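Local coordinates for MNMC2 (Aquifex aeolicus, PDB 3VYW), which methylates tRNA at the modified wobble uridine with S-adenosylmethionine as donor, working without the oxidase domain to which this enzyme is usually fused, at residues E65-Q70 with F105-N110; A189-A194 with Y221-S226. One frame throughout, in Å; residues are numbered along the deposited sequence.

Contact 1 (E65-Q70 with F105-N110); sequences EPYHSQ and FGLGYN. With SAM (S-adenosylmethionine), chain E.
Apolar contact comes from Y67 and L107, whose side chains cross at about a right angle. CD2 of Y67 lies 3.8 Å from CD2 of L107, and CA of G106 meets the edge of the Y67 ring. The aromatic pair is H68 and Y109. The rings lie at 25° to each other but are well offset, their centres 5.2 Å apart. CG of H68 stands anti to its carbonyl carbon (chi1 -83°), which brings the ring alongside Y109 with its CE1 edge at the SAM carboxylate. CE1 is 3.1 Å from SAM OXT.

Backbone N-H groups hold that carboxylate. L107 N bonds SAM O at 3.0 Å, Y109 N bonds the same oxygen at 3.2 Å, and N110 N reaches SAM OXT weakly. This is the glycine-rich loop of a Rossmann-type methyltransferase. A CB on G106 would run into SAM CA, and G106 also has positive phi.

The loop joins strand 97-103 to helix 109-121, and G108 is that helix's N-cap. Residues 65-66 are the edge strand of the small antiparallel sheet, and Y67 and H68 lie just past it. Y67 packs on strand 56-60, and Y109 OH bonds K56 O. Helix 74-86 borders H68, Y109 and N110.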
loop_
_atom_site.group_PDB
_atom_site.type_symbol
_atom_site.label_atom_id
_atom_site.label_comp_id
_atom_site.label_asym_id
_atom_site.label_seq_id
_atom_site.Cartn_x
_atom_site.Cartn_y
_atom_site.Cartn_z
ATOM N N GLU A 65 -7.616 7.703 8.118
ATOM C CA GLU A 65 -7.196 8.102 6.819
ATOM C C GLU A 65 -8.227 7.918 5.759
ATOM O O GLU A 65 -9.043 7.068 5.850
ATOM C CB GLU A 65 -5.978 7.308 6.441
ATOM C CG GLU A 65 -4.900 7.413 7.463
ATOM C CD GLU A 65 -3.552 7.253 6.874
ATOM O OE1 GLU A 65 -3.450 6.505 5.922
ATOM O OE2 GLU A 65 -2.611 7.878 7.365
ATOM N N PRO A 66 -8.149 8.722 4.730
ATOM C CA PRO A 66 -8.913 8.514 3.518
ATOM C C PRO A 66 -8.405 7.350 2.702
ATOM O O PRO A 66 -7.258 7.049 2.702
ATOM C CB PRO A 66 -8.730 9.814 2.779
ATOM C CG PRO A 66 -7.471 10.332 3.256
ATOM C CD PRO A 66 -7.307 9.908 4.649
ATOM N N TYR A 67 -9.297 6.681 2.026
ATOM C CA TYR A 67 -8.928 5.603 1.147
ATOM C C TYR A 67 -8.092 6.179 0.037
ATOM O O TYR A 67 -7.193 5.557 -0.482
ATOM C CB TYR A 67 -10.167 4.956 0.617
ATOM C CG TYR A 67 -10.738 3.954 1.531
ATOM C CD1 TYR A 67 -11.170 4.294 2.778
ATOM C CD2 TYR A 67 -10.842 2.664 1.148
ATOM C CE1 TYR A 67 -11.693 3.362 3.617
ATOM C CE2 TYR A 67 -11.360 1.736 1.968
ATOM C CZ TYR A 67 -11.780 2.084 3.199
ATOM O OH TYR A 67 -12.286 1.119 3.982
ATOM N N HIS A 68 -8.413 7.411 -0.293
ATOM C CA HIS A 68 -7.699 8.164 -1.254
ATOM C C HIS A 68 -7.516 9.574 -0.852
ATOM O O HIS A 68 -8.240 10.069 -0.029
ATOM C CB HIS A 68 -8.396 8.095 -2.566
ATOM C CG HIS A 68 -8.066 6.880 -3.331
ATOM N ND1 HIS A 68 -8.818 5.792 -3.290
ATOM C CD2 HIS A 68 -7.002 6.597 -4.148
ATOM C CE1 HIS A 68 -8.265 4.856 -4.050
ATOM N NE2 HIS A 68 -7.149 5.352 -4.574
ATOM N N SER A 69 -6.547 10.240 -1.448
ATOM C CA SER A 69 -6.181 11.564 -1.042
ATOM C C SER A 69 -7.165 12.568 -1.531
ATOM O O SER A 69 -7.463 12.629 -2.676
ATOM C CB SER A 69 -4.796 11.894 -1.555
ATOM O OG SER A 69 -4.735 13.191 -2.076
ATOM N N GLN A 70 -7.710 13.312 -0.599
ATOM C CA GLN A 70 -8.668 14.341 -0.870
ATOM C C GLN A 70 -8.089 15.494 -1.628
ATOM O O GLN A 70 -8.734 16.094 -2.444
ATOM C CB GLN A 70 -9.326 14.755 0.421
ATOM C CG GLN A 70 -9.716 13.553 1.239
ATOM C CD GLN A 70 -10.384 13.893 2.531
ATOM O OE1 GLN A 70 -9.743 13.963 3.551
ATOM N NE2 GLN A 70 -11.671 14.095 2.492
ATOM N N PHE A 105 -7.906 -3.881 -1.836
ATOM C CA PHE A 105 -8.905 -3.631 -2.831
ATOM C C PHE A 105 -9.554 -2.281 -2.673
ATOM O O PHE A 105 -9.802 -1.606 -3.626
ATOM C CB PHE A 105 -9.965 -4.700 -2.817
ATOM C CG PHE A 105 -11.039 -4.452 -3.789
ATOM C CD1 PHE A 105 -10.855 -4.739 -5.091
ATOM C CD2 PHE A 105 -12.189 -3.861 -3.403
ATOM C CE1 PHE A 105 -11.818 -4.483 -5.996
ATOM C CE2 PHE A 105 -13.160 -3.599 -4.301
ATOM C CZ PHE A 105 -12.975 -3.919 -5.599
ATOM N N GLY A 106 -9.829 -1.903 -1.445
ATOM C CA GLY A 106 -10.435 -0.638 -1.145
ATOM C C GLY A 106 -11.783 -0.431 -1.762
ATOM O O GLY A 106 -12.647 -1.216 -1.590
ATOM N N LEU A 107 -11.975 0.662 -2.454
ATOM C CA LEU A 107 -13.207 0.894 -3.146
ATOM C C LEU A 107 -13.109 0.453 -4.568
ATOM O O LEU A 107 -14.036 0.550 -5.298
ATOM C CB LEU A 107 -13.587 2.339 -3.075
ATOM C CG LEU A 107 -13.272 2.995 -1.767
ATOM C CD1 LEU A 107 -13.598 4.446 -1.892
ATOM C CD2 LEU A 107 -14.118 2.390 -0.695
ATOM N N GLY A 108 -11.962 -0.065 -4.929
ATOM C CA GLY A 108 -11.737 -0.558 -6.251
ATOM C C GLY A 108 -11.354 0.454 -7.283
ATOM O O GLY A 108 -11.417 0.172 -8.426
ATOM N N TYR A 109 -10.973 1.636 -6.849
ATOM C CA TYR A 109 -10.657 2.739 -7.725
ATOM C C TYR A 109 -9.479 2.551 -8.634
ATOM O O TYR A 109 -9.564 2.855 -9.771
ATOM C CB TYR A 109 -10.387 3.967 -6.898
ATOM C CG TYR A 109 -11.591 4.650 -6.356
ATOM C CD1 TYR A 109 -12.846 4.112 -6.466
ATOM C CD2 TYR A 109 -11.471 5.826 -5.728
ATOM C CE1 TYR A 109 -13.933 4.755 -5.960
ATOM C CE2 TYR A 109 -12.550 6.461 -5.221
ATOM C CZ TYR A 109 -13.774 5.927 -5.346
ATOM O OH TYR A 109 -14.826 6.605 -4.837
ATOM N N ASN A 110 -8.378 2.069 -8.115
ATOM C CA ASN A 110 -7.210 1.906 -8.912
ATOM C C ASN A 110 -7.505 0.940 -10.005
ATOM O O ASN A 110 -7.138 1.139 -11.110
ATOM C CB ASN A 110 -6.093 1.292 -8.094
ATOM C CG ASN A 110 -5.355 2.278 -7.237
ATOM O OD1 ASN A 110 -5.386 3.452 -7.444
ATOM N ND2 ASN A 110 -4.688 1.773 -6.263
HETATM N N SAM E . -6.869 0.604 -3.154
HETATM C CA SAM E . -8.097 1.122 -2.681
HETATM C C SAM E . -8.684 1.796 -3.859
HETATM O O SAM E . -9.823 2.193 -3.891
HETATM O OXT SAM E . -8.003 1.906 -4.836
HETATM C CB SAM E . -7.738 1.944 -1.463
HETATM C CG SAM E . -7.521 0.958 -0.309
HETATM S SD SAM E . -7.089 1.572 1.152
HETATM C CE SAM E . -5.861 2.618 0.931
HETATM C "C5'" SAM E . -6.496 0.390 2.152
HETATM C "C4'" SAM E . -7.162 -0.989 2.062
HETATM O "O4'" SAM E . -6.278 -1.974 2.560
HETATM C "C3'" SAM E . -8.413 -1.140 2.901
HETATM O "O3'" SAM E . -9.387 -1.860 2.179
HETATM C "C2'" SAM E . -7.976 -1.983 4.066
HETATM O "O2'" SAM E . -9.047 -2.742 4.556
HETATM C "C1'" SAM E . -6.940 -2.857 3.442
HETATM N N9 SAM E . -6.027 -3.522 4.397
HETATM C C8 SAM E . -5.385 -2.989 5.410
HETATM N N7 SAM E . -4.639 -3.873 6.043
HETATM C C5 SAM E . -4.794 -5.014 5.441
HETATM C C6 SAM E . -4.284 -6.368 5.605
HETATM N N6 SAM E . -3.441 -6.695 6.569
HETATM N N1 SAM E . -4.689 -7.275 4.764
HETATM C C2 SAM E . -5.509 -6.996 3.796
HETATM N N3 SAM E . -6.009 -5.813 3.604
HETATM C C4 SAM E . -5.706 -4.786 4.370
#

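Contact 2 (A189-A194 with Y221-S226); sequences AVFHDA and YWVSYS. With SAM (S-adenosylmethionine), chain E.
S224 OG is gripped twice: it donates to H192 O at 3.1 Å and accepts from S226 N at 3.1 Å, an ST turn. Its torsion, with OG opposite the backbone N (chi1 -180°), brings it to the H192 carbonyl, and the bond takes over where the strand ladder ends. In that ladder the two strands run parallel, and H192 N to V223 O is 2.9 Å.

Beyond the strands, Y225 OH donates to A194 O at 2.8 Å, tilted 26° from the carbonyl plane. The ring edge also meets D193, with CE2 of Y225 3.3 Å from OD1. The other carboxylate oxygen, D193 OD2, accepts from the SAM amine N at 3.0 Å. A phenylalanine in place of Y225 would probably leave the A194 carbonyl without this donor and its loop less firmly held beside the SAM methyl.

On one sheet face V223 CG2 touches the F191 ring edge, 3.5 Å from CD2. On the other, W222 CZ2 lies over the H192 ring, while H192 NE2 bonds L203 O.

These are central strands of the Rossmann-type sheet, between strands 97-103 and 253-258. F82 of helix 74-86 covers V223; helix 206-213 covers V190, H192 and W222.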
loop_
_atom_site.group_PDB
_atom_site.type_symbol
_atom_site.label_atom_id
_atom_site.label_comp_id
_atom_site.label_asym_id
_atom_site.label_seq_id
_atom_site.Cartn_x
_atom_site.Cartn_y
_atom_site.Cartn_z
ATOM N N ALA A 189 2.325 -5.226 -12.773
ATOM C CA ALA A 189 2.212 -4.107 -11.897
ATOM C C ALA A 189 1.803 -4.586 -10.551
ATOM O O ALA A 189 0.973 -5.427 -10.449
ATOM C CB ALA A 189 1.174 -3.165 -12.415
ATOM N N VAL A 190 2.378 -4.023 -9.508
ATOM C CA VAL A 190 1.859 -4.189 -8.183
ATOM C C VAL A 190 1.372 -2.849 -7.746
ATOM O O VAL A 190 2.109 -1.937 -7.733
ATOM C CB VAL A 190 2.940 -4.575 -7.208
ATOM C CG1 VAL A 190 2.376 -4.704 -5.813
ATOM C CG2 VAL A 190 3.634 -5.822 -7.659
ATOM N N PHE A 191 0.110 -2.740 -7.409
ATOM C CA PHE A 191 -0.403 -1.494 -6.924
ATOM C C PHE A 191 -0.430 -1.621 -5.443
ATOM O O PHE A 191 -1.256 -2.275 -4.922
ATOM C CB PHE A 191 -1.830 -1.306 -7.379
ATOM C CG PHE A 191 -1.982 -0.988 -8.816
ATOM C CD1 PHE A 191 -3.187 -1.182 -9.428
ATOM C CD2 PHE A 191 -0.947 -0.507 -9.551
ATOM C CE1 PHE A 191 -3.348 -0.904 -10.741
ATOM C CE2 PHE A 191 -1.105 -0.214 -10.860
ATOM C CZ PHE A 191 -2.303 -0.416 -11.458
ATOM N N HIS A 192 0.488 -0.996 -4.759
ATOM C CA HIS A 192 0.581 -1.209 -3.371
ATOM C C HIS A 192 -0.058 -0.116 -2.631
ATOM O O HIS A 192 0.552 0.869 -2.347
ATOM C CB HIS A 192 2.037 -1.275 -3.033
ATOM C CG HIS A 192 2.320 -1.927 -1.737
ATOM N ND1 HIS A 192 2.964 -3.041 -1.648
ATOM C CD2 HIS A 192 2.011 -1.565 -0.472
ATOM C CE1 HIS A 192 3.063 -3.395 -0.397
ATOM N NE2 HIS A 192 2.518 -2.530 0.381
ATOM N N ASP A 193 -1.299 -0.305 -2.264
ATOM C CA ASP A 193 -2.092 0.775 -1.757
ATOM C C ASP A 193 -2.722 0.456 -0.444
ATOM O O ASP A 193 -3.890 0.254 -0.355
ATOM C CB ASP A 193 -3.174 1.094 -2.746
ATOM C CG ASP A 193 -3.735 2.435 -2.554
ATOM O OD1 ASP A 193 -3.143 3.216 -1.844
ATOM O OD2 ASP A 193 -4.777 2.717 -3.103
ATOM N N ALA A 194 -1.903 0.398 0.575
ATOM C CA ALA A 194 -2.340 0.256 1.919
ATOM C C ALA A 194 -2.472 1.620 2.534
ATOM O O ALA A 194 -2.153 2.598 1.932
ATOM C CB ALA A 194 -1.376 -0.589 2.686
ATOM N N TYR A 221 6.754 -3.230 -12.441
ATOM C CA TYR A 221 6.844 -2.053 -11.612
ATOM C C TYR A 221 5.980 -2.127 -10.354
ATOM O O TYR A 221 4.873 -2.560 -10.386
ATOM C CB TYR A 221 6.429 -0.840 -12.431
ATOM C CG TYR A 221 7.450 -0.421 -13.427
ATOM C CD1 TYR A 221 7.395 -0.853 -14.721
ATOM C CD2 TYR A 221 8.485 0.391 -13.071
ATOM C CE1 TYR A 221 8.336 -0.476 -15.628
ATOM C CE2 TYR A 221 9.424 0.774 -13.974
ATOM C CZ TYR A 221 9.343 0.336 -15.253
ATOM O OH TYR A 221 10.291 0.726 -16.136
ATOM N N TRP A 222 6.528 -1.670 -9.250
ATOM C CA TRP A 222 5.823 -1.593 -8.014
ATOM C C TRP A 222 5.546 -0.161 -7.726
ATOM O O TRP A 222 6.431 0.629 -7.747
ATOM C CB TRP A 222 6.698 -2.178 -6.950
ATOM C CG TRP A 222 6.201 -2.122 -5.540
ATOM C CD1 TRP A 222 5.681 -3.137 -4.817
ATOM C CD2 TRP A 222 6.264 -1.011 -4.607
ATOM N NE1 TRP A 222 5.394 -2.742 -3.573
ATOM C CE2 TRP A 222 5.701 -1.485 -3.387
ATOM C CE3 TRP A 222 6.674 0.286 -4.681
ATOM C CZ2 TRP A 222 5.579 -0.688 -2.282
ATOM C CZ3 TRP A 222 6.523 1.085 -3.572
ATOM C CH2 TRP A 222 5.996 0.604 -2.403
ATOM N N VAL A 223 4.304 0.188 -7.481
ATOM C CA VAL A 223 3.935 1.567 -7.303
ATOM C C VAL A 223 3.158 1.874 -6.035
ATOM O O VAL A 223 2.343 1.115 -5.602
ATOM C CB VAL A 223 3.171 2.112 -8.512
ATOM C CG1 VAL A 223 4.035 2.108 -9.722
ATOM C CG2 VAL A 223 1.924 1.331 -8.772
ATOM N N SER A 224 3.445 3.007 -5.440
ATOM C CA SER A 224 2.688 3.466 -4.325
ATOM C C SER A 224 2.707 4.963 -4.255
ATOM O O SER A 224 3.588 5.585 -4.751
ATOM C CB SER A 224 3.226 2.862 -3.048
ATOM O OG SER A 224 2.501 3.299 -1.958
ATOM N N TYR A 225 1.710 5.530 -3.623
ATOM C CA TYR A 225 1.670 6.924 -3.288
ATOM C C TYR A 225 2.719 7.294 -2.266
ATOM O O TYR A 225 3.102 8.407 -2.166
ATOM C CB TYR A 225 0.288 7.310 -2.798
ATOM C CG TYR A 225 -0.011 6.699 -1.497
ATOM C CD1 TYR A 225 0.355 7.297 -0.342
ATOM C CD2 TYR A 225 -0.597 5.484 -1.427
ATOM C CE1 TYR A 225 0.120 6.717 0.848
ATOM C CE2 TYR A 225 -0.832 4.897 -0.242
ATOM C CZ TYR A 225 -0.473 5.529 0.891
ATOM O OH TYR A 225 -0.704 4.946 2.073
ATOM N N SER A 226 3.131 6.340 -1.468
ATOM C CA SER A 226 4.067 6.549 -0.387
ATOM C C SER A 226 5.526 6.751 -0.767
ATOM O O SER A 226 6.013 6.142 -1.650
ATOM C CB SER A 226 3.910 5.415 0.609
ATOM O OG SER A 226 4.959 5.304 1.500
HETATM N N SAM E . -6.869 0.604 -3.154
HETATM C CA SAM E . -8.097 1.122 -2.681
HETATM C C SAM E . -8.684 1.796 -3.859
HETATM O O SAM E . -9.823 2.193 -3.891
HETATM O OXT SAM E . -8.003 1.906 -4.836
HETATM C CB SAM E . -7.738 1.944 -1.463
HETATM C CG SAM E . -7.521 0.958 -0.309
HETATM S SD SAM E . -7.089 1.572 1.152
HETATM C CE SAM E . -5.861 2.618 0.931
HETATM C "C5'" SAM E . -6.496 0.390 2.152
HETATM C "C4'" SAM E . -7.162 -0.989 2.062
HETATM O "O4'" SAM E . -6.278 -1.974 2.560
HETATM C "C3'" SAM E . -8.413 -1.140 2.901
HETATM O "O3'" SAM E . -9.387 -1.860 2.179
HETATM C "C2'" SAM E . -7.976 -1.983 4.066
HETATM O "O2'" SAM E . -9.047 -2.742 4.556
HETATM C "C1'" SAM E . -6.940 -2.857 3.442
HETATM N N9 SAM E . -6.027 -3.522 4.397
HETATM C C8 SAM E . -5.385 -2.989 5.410
HETATM N N7 SAM E . -4.639 -3.873 6.043
HETATM C C5 SAM E . -4.794 -5.014 5.441
HETATM C C6 SAM E . -4.284 -6.368 5.605
HETATM N N6 SAM E . -3.441 -6.695 6.569
HETATM N N1 SAM E . -4.689 -7.275 4.764
HETATM C C2 SAM E . -5.509 -6.996 3.796
HETATM N N3 SAM E . -6.009 -5.813 3.604
HETATM C C4 SAM E . -5.706 -4.786 4.370
#

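How the contacts relate
The two contacts follow in series and neither nest nor cross. From the N terminus, contact 1 closes first, over 34 residues that hold helices 74-86 and 88-94 and strand 97-103. It ties the turn after the small antiparallel sheet to the glycine-rich loop and the first turn of helix 109-121. Contact 2 opens much later and closes over 26 residues that include helix 206-213. That path is a right-handed beta-alpha-beta crossover between neighbouring parallel strands. The centres are 13 Å apart, yet the contacts meet at N110 and D193, where a weak hydrogen bond joins ND2 to OD2. Both reach the amino-acid end of SAM, contact 1 at its carboxylate and contact 2 at its amine.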